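Local structure of class II aldolase/adducin N-terminal domain-containing protein (3M4R) at residues A[97-101]-A[113-118]. The protein is uncharacterized, but its zinc-binding class II aldolase/adducin-type domain, part of a longer protein of the short-chain dehydrogenase/reductase family, may belong to an oxidoreductase. Residues are numbered along the deposited sequence; the frame is centred on the assembly and turned at random.
Sequences MVDYL and PSVETF. With ZN (zinc ion), chain B.
Apolar packing joins M97, Y100 and L101 of helix 94-103 to the turn at S114-T117 and the start of helix 117-121, a worked example of packing behind a zinc ligand. F118 runs past M97 and L101, turning its ring edge toward Y100: its CZ lies 3.8 Å from Y100 CD1 in an offset edge-to-face pair, planes at 60°. At this edge M97, present as selenomethionine, sets CG 3.5 Å from F118 CE2, its selenium making a Met-aromatic contact; a chi3 bend (58°) carries CE to V115 O. L101 spreads its methyls, CD2 3.7 Å from F118 CZ and CD1 beside T117 CB, while its CB meets P113 CG. With an alanine at F118, Y100 would probably lose this mate and a gap would open beside M97 and L101. Within the type I turn, S114 O accepts from T117 OG1 (2.6 Å) and T117 N, and S114 OG from E116 N in an ST turn. E116 leaves the backbone away from helix 94-103, and both its carboxylate oxygens chelate zinc, with H130, H132, H188 and a water. P113 and T117 rest on strand 54-61, P113 also on strand 75-79, and F122 and F166 meet the F118 ring.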
loop_
_atom_site.group_PDB
_atom_site.type_symbol
_atom_site.label_atom_id
_atom_site.label_comp_id
_atom_site.label_asym_id
_atom_site.label_seq_id
_atom_site.Cartn_x
_atom_site.Cartn_y
_atom_site.Cartn_z
HETATM N N MSE A 97 14.948 5.628 -8.459
HETATM C CA MSE A 97 13.555 5.567 -8.125
HETATM C C MSE A 97 13.108 6.882 -7.459
HETATM O O MSE A 97 12.081 7.483 -7.852
HETATM C CB MSE A 97 13.341 4.324 -7.230
HETATM C CG MSE A 97 11.994 3.870 -7.182
HETATM SE SE MSE A 97 11.853 2.390 -5.894
HETATM C CE MSE A 97 12.486 3.138 -4.205
ATOM N N VAL A 98 13.896 7.380 -6.501
ATOM C CA VAL A 98 13.519 8.613 -5.809
ATOM C C VAL A 98 13.478 9.778 -6.781
ATOM O O VAL A 98 12.562 10.595 -6.741
ATOM C CB VAL A 98 14.456 8.922 -4.606
ATOM C CG1 VAL A 98 14.359 10.370 -4.138
ATOM C CG2 VAL A 98 14.151 7.943 -3.464
ATOM N N ASP A 99 14.495 9.875 -7.638
ATOM C CA ASP A 99 14.531 10.922 -8.644
ATOM C C ASP A 99 13.332 10.827 -9.577
ATOM O O ASP A 99 12.738 11.836 -9.938
ATOM C CB ASP A 99 15.784 10.825 -9.496
ATOM C CG ASP A 99 15.986 12.058 -10.334
ATOM O OD1 ASP A 99 15.932 13.172 -9.764
ATOM O OD2 ASP A 99 16.141 11.909 -11.556
ATOM N N TYR A 100 12.996 9.610 -10.000
ATOM C CA TYR A 100 11.830 9.415 -10.916
ATOM C C TYR A 100 10.560 9.939 -10.300
ATOM O O TYR A 100 9.770 10.675 -10.926
ATOM C CB TYR A 100 11.667 7.953 -11.287
ATOM C CG TYR A 100 10.692 7.658 -12.413
ATOM C CD1 TYR A 100 9.335 7.675 -12.207
ATOM C CD2 TYR A 100 11.156 7.346 -13.699
ATOM C CE1 TYR A 100 8.440 7.369 -13.240
ATOM C CE2 TYR A 100 10.271 7.067 -14.735
ATOM C CZ TYR A 100 8.950 7.084 -14.507
ATOM O OH TYR A 100 8.115 6.817 -15.554
ATOM N N LEU A 101 10.347 9.556 -9.058
ATOM C CA LEU A 101 9.168 9.969 -8.355
ATOM C C LEU A 101 9.083 11.486 -8.178
ATOM O O LEU A 101 8.004 12.037 -8.329
ATOM C CB LEU A 101 9.031 9.236 -7.012
ATOM C CG LEU A 101 8.768 7.739 -7.057
ATOM C CD1 LEU A 101 8.889 7.156 -5.665
ATOM C CD2 LEU A 101 7.364 7.410 -7.679
ATOM N N PRO A 113 7.349 11.586 -1.607
ATOM C CA PRO A 113 6.455 10.457 -1.536
ATOM C C PRO A 113 7.182 9.221 -0.984
ATOM O O PRO A 113 8.415 9.114 -1.069
ATOM C CB PRO A 113 6.031 10.242 -3.008
ATOM C CG PRO A 113 7.219 10.703 -3.782
ATOM C CD PRO A 113 7.771 11.869 -3.006
ATOM N N SER A 114 6.409 8.335 -0.369
ATOM C CA SER A 114 6.901 7.031 0.100
ATOM C C SER A 114 7.856 6.399 -0.906
ATOM O O SER A 114 7.554 6.365 -2.098
ATOM C CB SER A 114 5.718 6.057 0.285
ATOM O OG SER A 114 6.174 4.753 0.689
ATOM N N VAL A 115 8.990 5.906 -0.421
ATOM C CA VAL A 115 9.903 5.060 -1.243
ATOM C C VAL A 115 9.227 3.772 -1.786
ATOM O O VAL A 115 9.734 3.142 -2.742
ATOM C CB VAL A 115 11.268 4.741 -0.515
ATOM C CG1 VAL A 115 11.999 6.037 -0.172
ATOM C CG2 VAL A 115 11.075 3.882 0.782
ATOM N N GLU A 116 8.048 3.418 -1.255
ATOM C CA GLU A 116 7.287 2.258 -1.753
ATOM C C GLU A 116 6.172 2.607 -2.689
ATOM O O GLU A 116 5.280 1.775 -2.921
ATOM C CB GLU A 116 6.719 1.458 -0.544
ATOM C CG GLU A 116 7.843 1.169 0.426
ATOM C CD GLU A 116 7.621 -0.026 1.317
ATOM O OE1 GLU A 116 7.154 0.217 2.474
ATOM O OE2 GLU A 116 7.957 -1.179 0.888
ATOM N N THR A 117 6.229 3.802 -3.289
ATOM C CA THR A 117 5.144 4.284 -4.112
ATOM C C THR A 117 4.800 3.364 -5.249
ATOM O O THR A 117 3.620 3.260 -5.631
ATOM C CB THR A 117 5.436 5.734 -4.652
ATOM O OG1 THR A 117 5.412 6.653 -3.545
ATOM C CG2 THR A 117 4.405 6.132 -5.672
ATOM N N PHE A 118 5.794 2.720 -5.831
ATOM C CA PHE A 118 5.507 1.841 -6.969
ATOM C C PHE A 118 4.697 0.595 -6.604
ATOM O O PHE A 118 3.983 0.083 -7.458
ATOM C CB PHE A 118 6.748 1.450 -7.714
ATOM C CG PHE A 118 7.320 2.586 -8.537
ATOM C CD1 PHE A 118 6.655 3.034 -9.650
ATOM C CD2 PHE A 118 8.458 3.241 -8.140
ATOM C CE1 PHE A 118 7.158 4.093 -10.401
ATOM C CE2 PHE A 118 8.982 4.300 -8.906
ATOM C CZ PHE A 118 8.316 4.722 -10.037
HETATM ZN ZN ZN B . 7.303 -1.998 2.954
HETATM O O HOH W 1 9.253 -1.617 3.333
#